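PDB 3MOI: probable dehydrogenase from Bordetella bronchiseptica, which probably catalyses an NAD(P)-dependent oxidation or reduction, as a putative dehydrogenase with a Rossmann-fold domain and a GFO/IDH/MocA-type C-terminal domain. Local coordinates for residues 5-10 and 20-25; 42-45 and 49-52. One frame throughout, in Å; residues are numbered along the deposited sequence.

Contact 1: 5-10 and 20-25; sequences FGICGL and PAMRHH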
loop_
_atom_site.group_PDB
_atom_site.type_symbol
_atom_site.label_atom_id
_atom_site.label_comp_id
_atom_site.label_asym_id
_atom_site.label_seq_id
_atom_site.Cartn_x
_atom_site.Cartn_y
_atom_site.Cartn_z
ATOM N N PHE A 5 -28.782 24.969 -14.468
ATOM C CA PHE A 5 -27.350 24.908 -14.668
ATOM C C PHE A 5 -26.981 25.319 -16.050
ATOM O O PHE A 5 -27.665 24.938 -16.988
ATOM C CB PHE A 5 -26.844 23.483 -14.534
ATOM C CG PHE A 5 -26.375 23.143 -13.194
ATOM C CD1 PHE A 5 -27.154 22.358 -12.346
ATOM C CD2 PHE A 5 -25.151 23.598 -12.743
ATOM C CE1 PHE A 5 -26.689 22.019 -11.076
ATOM C CE2 PHE A 5 -24.696 23.275 -11.475
ATOM C CZ PHE A 5 -25.457 22.485 -10.658
ATOM N N GLY A 6 -25.896 26.075 -16.172
ATOM C CA GLY A 6 -25.209 26.210 -17.461
ATOM C C GLY A 6 -23.906 25.393 -17.454
ATOM O O GLY A 6 -23.176 25.440 -16.474
ATOM N N ILE A 7 -23.598 24.678 -18.531
ATOM C CA ILE A 7 -22.323 24.000 -18.630
ATOM C C ILE A 7 -21.318 24.817 -19.378
ATOM O O ILE A 7 -21.586 25.268 -20.460
ATOM C CB ILE A 7 -22.416 22.671 -19.325
ATOM C CG1 ILE A 7 -23.451 21.784 -18.628
ATOM C CG2 ILE A 7 -21.057 22.007 -19.272
ATOM C CD1 ILE A 7 -23.359 20.328 -19.023
ATOM N N CYS A 8 -20.138 25.019 -18.816
ATOM C CA CYS A 8 -19.136 25.921 -19.441
ATOM C C CYS A 8 -17.878 25.154 -19.698
ATOM O O CYS A 8 -17.105 24.932 -18.758
ATOM C CB CYS A 8 -18.828 27.079 -18.494
ATOM S SG CYS A 8 -17.295 28.022 -18.831
ATOM N N GLY A 9 -17.692 24.744 -20.960
ATOM C CA GLY A 9 -16.577 23.927 -21.377
ATOM C C GLY A 9 -17.120 22.545 -21.660
ATOM O O GLY A 9 -17.561 21.877 -20.750
ATOM N N LEU A 10 -17.075 22.106 -22.925
ATOM C CA LEU A 10 -17.761 20.899 -23.342
ATOM C C LEU A 10 -16.798 19.844 -23.828
ATOM O O LEU A 10 -17.002 19.223 -24.881
ATOM C CB LEU A 10 -18.769 21.241 -24.433
ATOM C CG LEU A 10 -20.105 21.903 -24.011
ATOM C CD1 LEU A 10 -20.873 22.431 -25.226
ATOM C CD2 LEU A 10 -21.011 20.983 -23.160
ATOM N N PRO A 20 -24.999 14.036 -19.077
ATOM C CA PRO A 20 -26.079 13.034 -18.974
ATOM C C PRO A 20 -26.546 12.859 -17.545
ATOM O O PRO A 20 -27.759 12.847 -17.276
ATOM C CB PRO A 20 -25.435 11.745 -19.497
ATOM C CG PRO A 20 -24.159 12.192 -20.203
ATOM C CD PRO A 20 -23.723 13.409 -19.435
ATOM N N ALA A 21 -25.590 12.811 -16.622
ATOM C CA ALA A 21 -25.895 12.738 -15.185
ATOM C C ALA A 21 -26.766 13.878 -14.710
ATOM O O ALA A 21 -27.627 13.678 -13.862
ATOM C CB ALA A 21 -24.594 12.677 -14.353
ATOM N N MET A 22 -26.556 15.075 -15.260
ATOM C CA MET A 22 -27.438 16.220 -14.955
ATOM C C MET A 22 -28.849 16.016 -15.491
ATOM O O MET A 22 -29.809 16.341 -14.783
ATOM C CB MET A 22 -26.898 17.546 -15.525
ATOM C CG MET A 22 -25.973 18.347 -14.640
ATOM S SD MET A 22 -25.561 20.011 -15.225
ATOM C CE MET A 22 -24.676 20.432 -13.765
ATOM N N ARG A 23 -28.989 15.522 -16.732
ATOM C CA ARG A 23 -30.342 15.306 -17.308
ATOM C C ARG A 23 -31.052 14.423 -16.315
ATOM O O ARG A 23 -31.985 14.845 -15.644
ATOM C CB ARG A 23 -30.315 14.642 -18.705
ATOM C CG ARG A 23 -31.180 15.377 -19.751
ATOM C CD ARG A 23 -31.850 14.469 -20.804
ATOM N NE ARG A 23 -31.244 14.469 -22.150
ATOM C CZ ARG A 23 -30.199 13.730 -22.521
ATOM N NH1 ARG A 23 -29.568 12.956 -21.638
ATOM N NH2 ARG A 23 -29.768 13.769 -23.784
ATOM N N HIS A 24 -30.464 13.251 -16.109
ATOM C CA HIS A 24 -30.982 12.283 -15.191
ATOM C C HIS A 24 -31.153 12.759 -13.775
ATOM O O HIS A 24 -31.909 12.177 -13.034
ATOM C CB HIS A 24 -30.085 11.047 -15.204
ATOM C CG HIS A 24 -30.007 10.390 -16.550
ATOM N ND1 HIS A 24 -29.114 9.386 -16.839
ATOM C CD2 HIS A 24 -30.688 10.628 -17.698
ATOM C CE1 HIS A 24 -29.271 9.000 -18.095
ATOM N NE2 HIS A 24 -30.218 9.740 -18.640
ATOM N N HIS A 25 -30.444 13.785 -13.344
ATOM C CA HIS A 25 -30.646 14.231 -11.973
ATOM C C HIS A 25 -31.914 15.097 -11.902
ATOM O O HIS A 25 -32.162 16.023 -12.769
ATOM C CB HIS A 25 -29.420 14.938 -11.421
ATOM C CG HIS A 25 -29.367 15.039 -9.921
ATOM N ND1 HIS A 25 -30.284 15.743 -9.185
ATOM C CD2 HIS A 25 -28.425 14.632 -9.034
ATOM C CE1 HIS A 25 -29.950 15.711 -7.907
ATOM N NE2 HIS A 25 -28.819 15.051 -7.788
#
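Met22, in the last turn of helix 12-24, reaches across to Phe5 and Ile7 on the neighbouring strand 3-8. Its CB points at the strand, and beyond CG the chain runs out extended (chi2 -171°, chi3 174°), which carries sulfur and methyl onto the sheet. SD lies 3.8 Å from Phe5 CB and meets Ile7 CG1 more loosely, at 4.4 Å, while standing obliquely to the Phe5 ring in a Met-aromatic contact. The last bond, SD to CE, runs nearly along the ring face, so that the methyl lies over the ring centre and the sulfur toward its CB side. CE is 3.3 Å from the centroid and 13° off the normal, a CH-pi contact so tight that its exact closeness should be read with caution. As wholes the two side chains cross at about a right angle.

Met22 also touches Ile30 of strand 28-34, Tyr69 of strand 67-70 and Ile345 of helix 340-352. This is the packing of first helix on first strand in the beta-alpha-beta unit 3-8, 12-24, 28-34 of the Rossmann-type domain. No hydrogen bond joins the two segments: a polarisable thioether, an aromatic face and a branched aliphatic chain, all buried, hold helix to sheet largely by dispersion.

Contact 2: 42-45 and 49-52; sequences ERFG and GIPV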
loop_
_atom_site.group_PDB
_atom_site.type_symbol
_atom_site.label_atom_id
_atom_site.label_comp_id
_atom_site.label_asym_id
_atom_site.label_seq_id
_atom_site.Cartn_x
_atom_site.Cartn_y
_atom_site.Cartn_z
ATOM N N GLU A 42 -22.625 23.311 -31.092
ATOM C CA GLU A 42 -23.859 23.299 -31.903
ATOM C C GLU A 42 -24.496 21.916 -31.820
ATOM O O GLU A 42 -25.683 21.758 -31.565
ATOM C CB GLU A 42 -23.511 23.619 -33.362
ATOM C CG GLU A 42 -24.565 24.422 -34.105
ATOM C CD GLU A 42 -24.251 25.943 -34.160
ATOM O OE1 GLU A 42 -23.269 26.314 -34.894
ATOM O OE2 GLU A 42 -24.991 26.733 -33.490
ATOM N N ARG A 43 -23.649 20.909 -31.999
ATOM C CA ARG A 43 -24.034 19.503 -31.869
ATOM C C ARG A 43 -24.672 19.313 -30.485
ATOM O O ARG A 43 -25.805 18.818 -30.359
ATOM C CB ARG A 43 -22.807 18.621 -32.107
ATOM C CG ARG A 43 -23.056 17.348 -32.935
ATOM C CD ARG A 43 -22.029 17.124 -34.126
ATOM N NE ARG A 43 -20.654 17.631 -33.920
ATOM C CZ ARG A 43 -19.786 17.179 -32.991
ATOM N NH1 ARG A 43 -20.132 16.220 -32.114
ATOM N NH2 ARG A 43 -18.559 17.712 -32.909
ATOM N N PHE A 44 -23.992 19.811 -29.458
ATOM C CA PHE A 44 -24.514 19.733 -28.096
ATOM C C PHE A 44 -25.833 20.504 -27.885
ATOM O O PHE A 44 -26.769 20.012 -27.250
ATOM C CB PHE A 44 -23.452 20.211 -27.118
ATOM C CG PHE A 44 -23.795 19.960 -25.711
ATOM C CD1 PHE A 44 -23.470 18.772 -25.126
ATOM C CD2 PHE A 44 -24.446 20.921 -24.970
ATOM C CE1 PHE A 44 -23.793 18.526 -23.811
ATOM C CE2 PHE A 44 -24.774 20.692 -23.652
ATOM C CZ PHE A 44 -24.447 19.477 -23.070
ATOM N N GLY A 45 -25.929 21.700 -28.436
ATOM C CA GLY A 45 -27.194 22.413 -28.408
ATOM C C GLY A 45 -28.368 21.639 -29.030
ATOM O O GLY A 45 -29.475 21.696 -28.480
ATOM N N GLY A 49 -31.255 20.260 -26.609
ATOM C CA GLY A 49 -32.355 21.171 -26.820
ATOM C C GLY A 49 -32.144 22.467 -26.081
ATOM O O GLY A 49 -33.085 23.018 -25.524
ATOM N N ILE A 50 -30.911 22.975 -26.084
ATOM C CA ILE A 50 -30.657 24.236 -25.412
ATOM C C ILE A 50 -29.914 25.272 -26.248
ATOM O O ILE A 50 -29.224 24.913 -27.210
ATOM C CB ILE A 50 -29.854 23.979 -24.148
ATOM C CG1 ILE A 50 -28.601 23.161 -24.476
ATOM C CG2 ILE A 50 -30.725 23.309 -23.140
ATOM C CD1 ILE A 50 -27.575 23.225 -23.366
ATOM N N PRO A 51 -30.021 26.552 -25.860
ATOM C CA PRO A 51 -29.218 27.572 -26.521
ATOM C C PRO A 51 -27.751 27.379 -26.144
ATOM O O PRO A 51 -27.513 27.022 -25.038
ATOM C CB PRO A 51 -29.732 28.882 -25.918
ATOM C CG PRO A 51 -30.381 28.559 -24.616
ATOM C CD PRO A 51 -30.722 27.081 -24.655
ATOM N N VAL A 52 -26.797 27.618 -27.043
ATOM C CA VAL A 52 -25.384 27.544 -26.724
ATOM C C VAL A 52 -24.642 28.810 -27.126
ATOM O O VAL A 52 -25.210 29.641 -27.816
ATOM C CB VAL A 52 -24.769 26.391 -27.410
ATOM C CG1 VAL A 52 -25.432 25.101 -26.889
ATOM C CG2 VAL A 52 -24.943 26.553 -28.901
#
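Phe44 and Ile50 meet at an oblique angle beside the C-terminal end of helix 38-48, with Phe44 CE2 lying 3.8 Å from Ile50 CD1. The ring is swung out with CG anti to the backbone N (chi1 -170°), and the isoleucine brings the tip of its longer branch to it. Ile50 CG1 occupies the crowded position between backbone N and carbonyl carbon, with CD1 extended beyond it (chi2 163°). Val52 approaches a different part of the helix. Its CB points at the helix, and CG1 packs directly on the bare backbone of Gly45, 3.6 Å from CA and 3.8 Å from N of that residue.

The backbones are joined by one hydrogen bond, in which Ile50 N donates to Gly45 O at 3.1 Å, the acceptor being used in its carbonyl plane on a lone pair. The bond is somewhat bent, with 144° at the hydrogen. Phe44 also stacks on Tyr48, meets Phe280 edge-to-face and packs on Ala33, while Ile50 rests on Ile30 and Ala33 of strand 28-34. Gly49, with its positive phi, ends the helix in a Schellman motif, to which the bond from Ile50 N five residues back to Gly45 O belongs, here turning the chain from helix 38-48 toward edge strand 52-53 of the Rossmann fold.

From the N terminus, strand 3-8 leads through the glycine-rich turn into helix 12-24, and contact 1 closes that strand-turn-helix excursion by laying the helix end back on the strand. After strand 28-34 the chain enters helix 38-48, whose exit toward strand 52-53 is folded back in contact 2. The two closures follow in series, neither nested nor crossed, with centres about 12 Å apart. They also meet directly: Leu10 CD2 packs 3.8 Å from Phe44 CZ, and Ile7 CD1 approaches the same ring atom more loosely. Contact 1 thus ties helix 12-24 to strand 3-8, contact 2 ties helix 38-48 to the chain leading into strand 52-53, and the Phe44 packing joins the two units.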